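UDP-N-acetylglucosamine pyrophosphorylase (Entamoeba histolytica, PDB 3OC9) probably catalyses the transfer of a uridylyl group from UTP to N-acetylglucosamine 1-phosphate, giving UDP-N-acetylglucosamine and diphosphate. Local coordinates at residues M173-H184 with S262-E272; A153-F161 with K307-V315. All blocks are in the same frame, centred on the assembly; numbering follows the deposited sequence.

Interaction 1 of 2, residues M173-H184 with S262-E272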
loop_
_atom_site.group_PDB
_atom_site.type_symbol
_atom_site.label_atom_id
_atom_site.label_comp_id
_atom_site.label_asym_id
_atom_site.label_seq_id
_atom_site.Cartn_x
_atom_site.Cartn_y
_atom_site.Cartn_z
ATOM N N MET A 173 -8.567 16.764 -8.746
ATOM C CA MET A 173 -7.186 17.078 -8.325
ATOM C C MET A 173 -6.688 18.455 -8.835
ATOM O O MET A 173 -6.104 19.237 -8.067
ATOM C CB MET A 173 -6.194 15.957 -8.712
ATOM C CG MET A 173 -6.357 14.644 -7.927
ATOM S SD MET A 173 -5.297 13.337 -8.668
ATOM C CE MET A 173 -5.407 12.028 -7.423
ATOM N N ASN A 174 -6.914 18.753 -10.118
ATOM C CA ASN A 174 -6.508 20.055 -10.677
ATOM C C ASN A 174 -7.243 21.232 -10.003
ATOM O O ASN A 174 -6.627 22.253 -9.690
ATOM C CB ASN A 174 -6.655 20.085 -12.220
ATOM C CG ASN A 174 -5.631 19.174 -12.933
ATOM O OD1 ASN A 174 -4.480 19.051 -12.505
ATOM N ND2 ASN A 174 -6.058 18.538 -14.021
ATOM N N GLU A 175 -8.539 21.070 -9.752
ATOM C CA GLU A 175 -9.355 22.095 -9.055
ATOM C C GLU A 175 -8.810 22.423 -7.643
ATOM O O GLU A 175 -8.737 23.602 -7.248
ATOM C CB GLU A 175 -10.808 21.609 -8.984
ATOM C CG GLU A 175 -11.760 22.409 -8.092
ATOM C CD GLU A 175 -13.179 21.823 -8.053
ATOM O OE1 GLU A 175 -13.430 20.754 -8.673
ATOM O OE2 GLU A 175 -14.051 22.447 -7.394
ATOM N N LYS A 176 -8.415 21.376 -6.911
ATOM C CA LYS A 176 -7.903 21.483 -5.528
ATOM C C LYS A 176 -6.402 21.838 -5.405
ATOM O O LYS A 176 -5.922 22.141 -4.301
ATOM C CB LYS A 176 -8.192 20.183 -4.752
ATOM C CG LYS A 176 -9.670 19.830 -4.577
ATOM C CD LYS A 176 -10.314 20.678 -3.480
ATOM C CE LYS A 176 -11.826 20.613 -3.542
ATOM N NZ LYS A 176 -12.429 21.482 -2.493
ATOM N N GLY A 177 -5.671 21.798 -6.518
ATOM C CA GLY A 177 -4.216 22.052 -6.520
ATOM C C GLY A 177 -3.341 20.863 -6.088
ATOM O O GLY A 177 -2.163 21.038 -5.752
ATOM N N ILE A 178 -3.914 19.656 -6.089
ATOM C CA ILE A 178 -3.167 18.428 -5.731
ATOM C C ILE A 178 -2.094 18.074 -6.783
ATOM O O ILE A 178 -2.398 17.935 -7.989
ATOM C CB ILE A 178 -4.127 17.236 -5.472
ATOM C CG1 ILE A 178 -5.008 17.522 -4.235
ATOM C CG2 ILE A 178 -3.324 15.880 -5.342
ATOM C CD1 ILE A 178 -6.194 16.545 -4.061
ATOM N N LYS A 179 -0.844 17.974 -6.327
ATOM C CA LYS A 179 0.324 17.764 -7.207
ATOM C C LYS A 179 0.970 16.371 -7.087
ATOM O O LYS A 179 1.570 15.884 -8.059
ATOM C CB LYS A 179 1.402 18.835 -6.953
ATOM C CG LYS A 179 0.979 20.309 -7.184
ATOM C CD LYS A 179 0.744 20.593 -8.676
ATOM C CE LYS A 179 0.459 22.066 -8.944
ATOM N NZ LYS A 179 0.723 22.370 -10.385
ATOM N N TYR A 180 0.899 15.765 -5.896
ATOM C CA TYR A 180 1.538 14.444 -5.633
ATOM C C TYR A 180 0.609 13.493 -4.855
ATOM O O TYR A 180 -0.014 13.921 -3.889
ATOM C CB TYR A 180 2.841 14.632 -4.818
ATOM C CG TYR A 180 3.920 15.447 -5.514
ATOM C CD1 TYR A 180 4.616 14.920 -6.607
ATOM C CD2 TYR A 180 4.249 16.746 -5.079
ATOM C CE1 TYR A 180 5.626 15.672 -7.263
ATOM C CE2 TYR A 180 5.263 17.505 -5.741
ATOM C CZ TYR A 180 5.937 16.948 -6.821
ATOM O OH TYR A 180 6.931 17.652 -7.494
ATOM N N SER A 181 0.529 12.215 -5.269
ATOM C CA SER A 181 -0.328 11.197 -4.609
ATOM C C SER A 181 0.506 9.941 -4.275
ATOM O O SER A 181 1.335 9.508 -5.095
ATOM C CB SER A 181 -1.535 10.794 -5.503
ATOM O OG SER A 181 -2.390 11.907 -5.840
ATOM N N VAL A 182 0.321 9.375 -3.079
ATOM C CA VAL A 182 0.952 8.070 -2.723
ATOM C C VAL A 182 -0.078 6.935 -2.820
ATOM O O VAL A 182 -1.133 6.981 -2.133
ATOM C CB VAL A 182 1.590 8.081 -1.294
ATOM C CG1 VAL A 182 2.233 6.735 -0.969
ATOM C CG2 VAL A 182 2.610 9.203 -1.150
ATOM N N ALA A 183 0.211 5.942 -3.680
ATOM C CA ALA A 183 -0.642 4.748 -3.857
ATOM C C ALA A 183 -0.028 3.495 -3.212
ATOM O O ALA A 183 1.118 3.139 -3.521
ATOM C CB ALA A 183 -0.898 4.486 -5.379
ATOM N N HIS A 184 -0.764 2.830 -2.317
ATOM C CA HIS A 184 -0.234 1.589 -1.723
ATOM C C HIS A 184 -1.256 0.467 -1.498
ATOM O O HIS A 184 -2.438 0.710 -1.645
ATOM C CB HIS A 184 0.533 1.903 -0.437
ATOM C CG HIS A 184 -0.309 2.345 0.721
ATOM N ND1 HIS A 184 -1.043 1.466 1.495
ATOM C CD2 HIS A 184 -0.411 3.550 1.329
ATOM C CE1 HIS A 184 -1.609 2.122 2.491
ATOM N NE2 HIS A 184 -1.232 3.390 2.419
ATOM N N SER A 262 5.332 -2.101 -3.608
ATOM C CA SER A 262 4.010 -1.455 -3.844
ATOM C C SER A 262 3.669 -0.279 -2.899
ATOM O O SER A 262 2.549 -0.196 -2.372
ATOM C CB SER A 262 2.829 -2.469 -3.840
ATOM O OG SER A 262 2.927 -3.439 -4.875
ATOM N N ILE A 263 4.632 0.623 -2.700
ATOM C CA ILE A 263 4.363 1.959 -2.104
ATOM C C ILE A 263 4.991 2.973 -3.090
ATOM O O ILE A 263 6.222 3.154 -3.088
ATOM C CB ILE A 263 4.936 2.129 -0.649
ATOM C CG1 ILE A 263 4.475 0.995 0.291
ATOM C CG2 ILE A 263 4.533 3.540 -0.050
ATOM C CD1 ILE A 263 5.289 0.894 1.622
ATOM N N ASN A 264 4.157 3.609 -3.936
ATOM C CA ASN A 264 4.637 4.416 -5.105
ATOM C C ASN A 264 4.014 5.813 -5.135
ATOM O O ASN A 264 2.797 5.951 -4.942
ATOM C CB ASN A 264 4.339 3.667 -6.444
ATOM C CG ASN A 264 5.054 2.292 -6.520
ATOM O OD1 ASN A 264 6.283 2.226 -6.487
ATOM N ND2 ASN A 264 4.276 1.199 -6.619
ATOM N N GLY A 265 4.850 6.842 -5.344
ATOM C CA GLY A 265 4.373 8.230 -5.504
ATOM C C GLY A 265 4.322 8.676 -6.972
ATOM O O GLY A 265 5.227 8.354 -7.744
ATOM N N TYR A 266 3.258 9.405 -7.343
ATOM C CA TYR A 266 3.026 9.854 -8.729
ATOM C C TYR A 266 2.690 11.354 -8.804
ATOM O O TYR A 266 1.878 11.849 -7.999
ATOM C CB TYR A 266 1.838 9.095 -9.348
ATOM C CG TYR A 266 1.903 7.575 -9.393
ATOM C CD1 TYR A 266 2.647 6.916 -10.389
ATOM C CD2 TYR A 266 1.162 6.795 -8.495
ATOM C CE1 TYR A 266 2.681 5.516 -10.462
ATOM C CE2 TYR A 266 1.178 5.376 -8.566
ATOM C CZ TYR A 266 1.944 4.749 -9.537
ATOM O OH TYR A 266 1.962 3.358 -9.594
ATOM N N SER A 267 3.271 12.066 -9.776
ATOM C CA SER A 267 2.855 13.465 -10.064
ATOM C C SER A 267 1.501 13.449 -10.789
ATOM O O SER A 267 1.180 12.470 -11.472
ATOM C CB SER A 267 3.941 14.228 -10.869
ATOM O OG SER A 267 3.981 13.795 -12.239
ATOM N N THR A 268 0.698 14.512 -10.631
ATOM C CA THR A 268 -0.641 14.592 -11.259
ATOM C C THR A 268 -0.510 14.592 -12.796
ATOM O O THR A 268 -1.297 13.935 -13.501
ATOM C CB THR A 268 -1.456 15.812 -10.701
ATOM O OG1 THR A 268 -1.625 15.662 -9.282
ATOM C CG2 THR A 268 -2.835 15.909 -11.362
ATOM N N SER A 269 0.503 15.298 -13.303
ATOM C CA SER A 269 0.789 15.305 -14.747
ATOM C C SER A 269 1.082 13.888 -15.264
ATOM O O SER A 269 0.650 13.521 -16.379
ATOM C CB SER A 269 1.954 16.251 -15.067
ATOM O OG SER A 269 2.220 16.281 -16.460
ATOM N N PHE A 270 1.802 13.080 -14.466
ATOM C CA PHE A 270 2.064 11.687 -14.880
ATOM C C PHE A 270 0.774 10.834 -14.894
ATOM O O PHE A 270 0.554 10.062 -15.842
ATOM C CB PHE A 270 3.205 10.982 -14.080
ATOM C CG PHE A 270 3.452 9.552 -14.547
ATOM C CD1 PHE A 270 2.911 8.476 -13.856
ATOM C CD2 PHE A 270 4.162 9.296 -15.738
ATOM C CE1 PHE A 270 3.083 7.152 -14.327
ATOM C CE2 PHE A 270 4.346 7.984 -16.213
ATOM C CZ PHE A 270 3.820 6.911 -15.504
ATOM N N LEU A 271 -0.074 10.987 -13.872
ATOM C CA LEU A 271 -1.372 10.286 -13.836
ATOM C C LEU A 271 -2.233 10.625 -15.076
ATOM O O LEU A 271 -2.924 9.755 -15.613
ATOM C CB LEU A 271 -2.153 10.590 -12.532
ATOM C CG LEU A 271 -1.560 10.056 -11.208
ATOM C CD1 LEU A 271 -2.389 10.546 -10.030
ATOM C CD2 LEU A 271 -1.435 8.526 -11.185
ATOM N N GLU A 272 -2.167 11.876 -15.536
ATOM C CA GLU A 272 -2.866 12.268 -16.790
ATOM C C GLU A 272 -2.362 11.492 -18.019
ATOM O O GLU A 272 -3.190 11.032 -18.846
ATOM C CB GLU A 272 -2.846 13.801 -16.990
ATOM C CG GLU A 272 -3.680 14.552 -15.931
ATOM C CD GLU A 272 -3.511 16.070 -15.931
ATOM O OE1 GLU A 272 -2.365 16.574 -16.051
ATOM O OE2 GLU A 272 -4.539 16.772 -15.777
HETATM O O HOH W 1 -2.207 18.501 -14.263
HETATM O O HOH W 2 -0.910 13.209 -7.966
HETATM O O HOH W 3 1.327 1.140 -5.453
#
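Strands 180-184 and 263-267 run antiparallel, their axes 4.7 Å apart at the closest approach, as neighbours in the mixed central sheet of a GT-A-type nucleotidyltransferase fold. Ser181 with Tyr266 and Ala183 with Asn264 are the hydrogen-bonded pairs; the straightest bond, Asn264 N to Ala183 O, is 3.1 Å long with 173° at the hydrogen. Between them Val182 lies opposite Gly265, a non-hydrogen-bonded pair. On the face shared by Val182 and Ile263, Val182 CG1 meets Ile263 CG2 at 4.0 Å, and Ile199 of helix 196-204 packs on the same valine. On the other face the methyl of Ala183 sits in the plane of the Tyr266 ring, at its edge, with CB 3.9 Å from CE2. Strand 36-41 flanks 180-184 on the side away from 263-267, so 180-184 is an interior strand of the sheet. Where the strands end, Thr268 begins a helix N-capped by Ser267 and ties it to the loop ahead of Tyr180. Thr268 OG1 lies anti to its own carbonyl carbon (chi1 -60°), which carries the hydroxyl to Ile178 O; the 2.7 Å bond reaches that oxygen from above the carbonyl plane. Thr268 N bonds Lys179 O, likewise from above the plane. A water donates to Thr268 OG1 and Tyr266 O and hydrogen-bonds Ser181 OG, bridging the buried hydroxyls. Beyond Thr268 the two helices meet at Met173 and Leu271, and then at a more exposed polar pair. There a second water joins Asn174 OD1 to Glu272 OE1, while Asn174 ND2 donates in its own amide plane to Glu272 OE2, 2.9 Å away on the syn side but tilted out of the carboxylate plane, with the amide and carboxylate planes turned 57° apart.

Interaction 2 of 2, residues A153-F161 with K307-V315. Unlike the reference sequence in segment 307-315: Ile310 (reference Met).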
loop_
_atom_site.group_PDB
_atom_site.type_symbol
_atom_site.label_atom_id
_atom_site.label_comp_id
_atom_site.label_asym_id
_atom_site.label_seq_id
_atom_site.Cartn_x
_atom_site.Cartn_y
_atom_site.Cartn_z
ATOM N N ALA A 153 -15.420 -10.502 -11.743
ATOM C CA ALA A 153 -14.196 -10.102 -11.035
ATOM C C ALA A 153 -13.678 -8.722 -11.492
ATOM O O ALA A 153 -13.889 -8.333 -12.634
ATOM C CB ALA A 153 -13.094 -11.179 -11.195
ATOM N N PRO A 154 -12.998 -7.972 -10.595
ATOM C CA PRO A 154 -12.371 -6.706 -11.008
ATOM C C PRO A 154 -11.345 -6.883 -12.140
ATOM O O PRO A 154 -10.770 -7.978 -12.294
ATOM C CB PRO A 154 -11.660 -6.219 -9.725
ATOM C CG PRO A 154 -12.251 -7.009 -8.605
ATOM C CD PRO A 154 -12.654 -8.328 -9.200
ATOM N N ASN A 155 -11.118 -5.820 -12.916
ATOM C CA ASN A 155 -10.214 -5.884 -14.080
ATOM C C ASN A 155 -8.697 -5.860 -13.766
ATOM O O ASN A 155 -7.887 -5.826 -14.702
ATOM C CB ASN A 155 -10.577 -4.819 -15.137
ATOM C CG ASN A 155 -10.423 -3.373 -14.622
ATOM O OD1 ASN A 155 -9.989 -3.133 -13.499
ATOM N ND2 ASN A 155 -10.818 -2.409 -15.453
ATOM N N GLY A 156 -8.330 -5.910 -12.479
ATOM C CA GLY A 156 -6.908 -5.891 -12.039
ATOM C C GLY A 156 -6.473 -4.532 -11.476
ATOM O O GLY A 156 -7.131 -3.511 -11.747
ATOM N N HIS A 157 -5.384 -4.488 -10.689
ATOM C CA HIS A 157 -4.974 -3.187 -10.110
ATOM C C HIS A 157 -4.517 -2.138 -11.145
ATOM O O HIS A 157 -4.496 -0.936 -10.856
ATOM C CB HIS A 157 -3.978 -3.310 -8.937
ATOM C CG HIS A 157 -2.826 -4.247 -9.179
ATOM N ND1 HIS A 157 -2.116 -4.285 -10.363
ATOM C CD2 HIS A 157 -2.254 -5.174 -8.370
ATOM C CE1 HIS A 157 -1.154 -5.186 -10.274
ATOM N NE2 HIS A 157 -1.219 -5.746 -9.077
ATOM N N GLY A 158 -4.176 -2.599 -12.349
ATOM C CA GLY A 158 -3.881 -1.708 -13.483
ATOM C C GLY A 158 -5.085 -0.871 -13.940
ATOM O O GLY A 158 -4.924 0.141 -14.612
ATOM N N GLY A 159 -6.293 -1.292 -13.566
ATOM C CA GLY A 159 -7.504 -0.515 -13.859
ATOM C C GLY A 159 -7.598 0.839 -13.140
ATOM O O GLY A 159 -8.489 1.664 -13.459
ATOM N N LEU A 160 -6.697 1.069 -12.173
ATOM C CA LEU A 160 -6.626 2.350 -11.446
ATOM C C LEU A 160 -6.606 3.583 -12.354
ATOM O O LEU A 160 -7.392 4.525 -12.144
ATOM C CB LEU A 160 -5.398 2.389 -10.488
ATOM C CG LEU A 160 -5.109 3.711 -9.741
ATOM C CD1 LEU A 160 -6.214 4.070 -8.729
ATOM C CD2 LEU A 160 -3.770 3.614 -8.991
ATOM N N PHE A 161 -5.721 3.596 -13.360
ATOM C CA PHE A 161 -5.474 4.853 -14.090
ATOM C C PHE A 161 -6.683 5.335 -14.927
ATOM O O PHE A 161 -7.063 6.515 -14.828
ATOM C CB PHE A 161 -4.146 4.790 -14.883
ATOM C CG PHE A 161 -2.949 4.374 -14.024
ATOM C CD1 PHE A 161 -2.425 5.243 -13.042
ATOM C CD2 PHE A 161 -2.363 3.131 -14.199
ATOM C CE1 PHE A 161 -1.340 4.866 -12.241
ATOM C CE2 PHE A 161 -1.262 2.729 -13.396
ATOM C CZ PHE A 161 -0.757 3.608 -12.411
ATOM N N LYS A 307 -9.411 -15.227 -15.042
ATOM C CA LYS A 307 -9.652 -13.773 -14.941
ATOM C C LYS A 307 -8.668 -12.995 -15.841
ATOM O O LYS A 307 -7.475 -13.078 -15.622
ATOM C CB LYS A 307 -9.449 -13.270 -13.487
ATOM C CG LYS A 307 -10.398 -13.831 -12.420
ATOM C CD LYS A 307 -9.956 -13.377 -11.005
ATOM C CE LYS A 307 -8.621 -14.014 -10.631
ATOM N NZ LYS A 307 -7.929 -13.230 -9.569
ATOM N N LYS A 308 -9.168 -12.257 -16.839
ATOM C CA LYS A 308 -8.338 -11.363 -17.681
ATOM C C LYS A 308 -8.019 -10.053 -16.933
ATOM O O LYS A 308 -8.937 -9.272 -16.651
ATOM C CB LYS A 308 -9.086 -11.063 -19.005
ATOM C CG LYS A 308 -8.366 -10.116 -19.954
ATOM C CD LYS A 308 -9.326 -9.440 -20.961
ATOM C CE LYS A 308 -9.920 -10.426 -21.941
ATOM N NZ LYS A 308 -10.767 -9.735 -22.981
ATOM N N GLU A 309 -6.733 -9.810 -16.625
ATOM C CA GLU A 309 -6.317 -8.661 -15.788
ATOM C C GLU A 309 -5.242 -7.752 -16.412
ATOM O O GLU A 309 -4.464 -8.186 -17.278
ATOM C CB GLU A 309 -5.811 -9.135 -14.403
ATOM C CG GLU A 309 -6.861 -9.836 -13.521
ATOM C CD GLU A 309 -6.338 -10.243 -12.135
ATOM O OE1 GLU A 309 -5.138 -10.046 -11.846
ATOM O OE2 GLU A 309 -7.138 -10.783 -11.331
ATOM N N ILE A 310 -5.203 -6.494 -15.950
ATOM C CA ILE A 310 -4.097 -5.562 -16.281
ATOM C C ILE A 310 -3.405 -5.157 -14.960
ATOM O O ILE A 310 -4.060 -5.097 -13.897
ATOM C CB ILE A 310 -4.578 -4.311 -17.109
ATOM C CG1 ILE A 310 -5.828 -3.678 -16.478
ATOM C CG2 ILE A 310 -4.844 -4.683 -18.623
ATOM C CD1 ILE A 310 -6.316 -2.345 -17.113
ATOM N N PHE A 311 -2.083 -4.904 -15.016
ATOM C CA PHE A 311 -1.214 -4.719 -13.811
ATOM C C PHE A 311 -0.652 -3.272 -13.743
ATOM O O PHE A 311 -0.139 -2.763 -14.742
ATOM C CB PHE A 311 -0.011 -5.701 -13.852
ATOM C CG PHE A 311 -0.358 -7.177 -13.651
ATOM C CD1 PHE A 311 -1.622 -7.595 -13.211
ATOM C CD2 PHE A 311 0.629 -8.144 -13.852
ATOM C CE1 PHE A 311 -1.908 -8.961 -13.011
ATOM C CE2 PHE A 311 0.356 -9.507 -13.643
ATOM C CZ PHE A 311 -0.916 -9.906 -13.221
ATOM N N PHE A 312 -0.752 -2.600 -12.592
ATOM C CA PHE A 312 -0.395 -1.180 -12.537
ATOM C C PHE A 312 1.085 -0.933 -12.862
ATOM O O PHE A 312 1.413 0.074 -13.484
ATOM C CB PHE A 312 -0.814 -0.491 -11.202
ATOM C CG PHE A 312 0.097 -0.791 -10.040
ATOM C CD1 PHE A 312 1.359 -0.185 -9.939
ATOM C CD2 PHE A 312 -0.307 -1.678 -9.043
ATOM C CE1 PHE A 312 2.233 -0.491 -8.865
ATOM C CE2 PHE A 312 0.545 -1.983 -7.965
ATOM C CZ PHE A 312 1.814 -1.388 -7.877
ATOM N N PHE A 313 1.952 -1.871 -12.483
ATOM C CA PHE A 313 3.410 -1.679 -12.675
ATOM C C PHE A 313 3.877 -1.768 -14.129
ATOM O O PHE A 313 5.006 -1.357 -14.460
ATOM C CB PHE A 313 4.259 -2.548 -11.703
ATOM C CG PHE A 313 3.871 -4.009 -11.667
ATOM C CD1 PHE A 313 3.061 -4.501 -10.639
ATOM C CD2 PHE A 313 4.314 -4.895 -12.660
ATOM C CE1 PHE A 313 2.687 -5.853 -10.596
ATOM C CE2 PHE A 313 3.955 -6.264 -12.624
ATOM C CZ PHE A 313 3.131 -6.739 -11.591
ATOM N N ASP A 314 3.012 -2.256 -15.031
ATOM C CA ASP A 314 3.337 -2.181 -16.467
ATOM C C ASP A 314 3.330 -0.745 -17.022
ATOM O O ASP A 314 3.727 -0.539 -18.173
ATOM C CB ASP A 314 2.418 -3.101 -17.319
ATOM C CG ASP A 314 2.742 -4.595 -17.148
ATOM O OD1 ASP A 314 3.938 -4.962 -16.974
ATOM O OD2 ASP A 314 1.793 -5.427 -17.197
ATOM N N VAL A 315 2.912 0.233 -16.199
ATOM C CA VAL A 315 2.973 1.664 -16.576
ATOM C C VAL A 315 4.371 2.298 -16.367
ATOM O O VAL A 315 4.675 3.332 -16.972
ATOM C CB VAL A 315 1.850 2.526 -15.898
ATOM C CG1 VAL A 315 2.283 3.081 -14.534
ATOM C CG2 VAL A 315 1.425 3.672 -16.839
HETATM O O HOH W 4 -11.129 -9.855 -14.592
HETATM O O HOH W 5 -9.516 -9.563 -10.493
HETATM O O HOH W 6 -8.746 -6.529 -17.624
HETATM O O HOH W 7 -4.323 -7.304 -10.233
#
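His157 ND1 accepts from Phe312 N at 3.1 Å, the donor tilted 23° from the imidazole plane. The edge of the Phe312 ring points at one face of that imidazole, CD2 lying 3.4 Å above its plane, a T-shaped pair; a water sits over the centre of the opposite face. Phe311 and Phe313 approach the same ring obliquely and complete an aromatic cluster. Backbone bonds set this register: Ile310 N donates to Asn155 O in the carbonyl plane, and Gly158 N donates to Ile310 O at 2.9 Å from above the plane of the Ile310 carbonyl. Gly156 and Gly158 let the chains close in, with Gly158 CA 3.4 Å from Phe312 N. Farther along, Phe161 CE2 touches Val315 CG1 at 3.7 Å, and helix 268-274 backs both residues. At the other end Ala153 CB rests on the CD of Lys307; NZ of that lysine forms a salt bridge with Glu309 OE2, and one water links Glu309 OE2 to Pro154 O. In the next shell Gln130 holds Asn155 OD1, and His282 stacks on Phe311. The whole is a glycine-rich loop leading from strand 149-154 into helix 160-166, clasped by an aromatic run that follows strand 305-309 of a two-stranded antiparallel sheet.

The two contacts lie about 18 Å apart between centres and meet directly. Along the chain the order is 153-161, 173-184, 262-272, 307-315, so the pair in interaction 2 encloses the pair in interaction 1, and helices 160-166 and 169-176 follow one another. Strands 149-154, 180-184 and 263-267 all belong to the large mixed sheet. Phe312 is the main bridge: its ring packs on Ser262, Asn264 and Tyr266, with Tyr266 OH 3.6 Å from Phe312 CD1. Phe161 also touches Leu271. Interaction 1 thus pairs strands inside the central sheet, while interaction 2 joins strand 149-154 of that sheet, and the loop that leads from it into helix 160-166, to strand 305-309 of the small sheet with 282-286 and the residues after it.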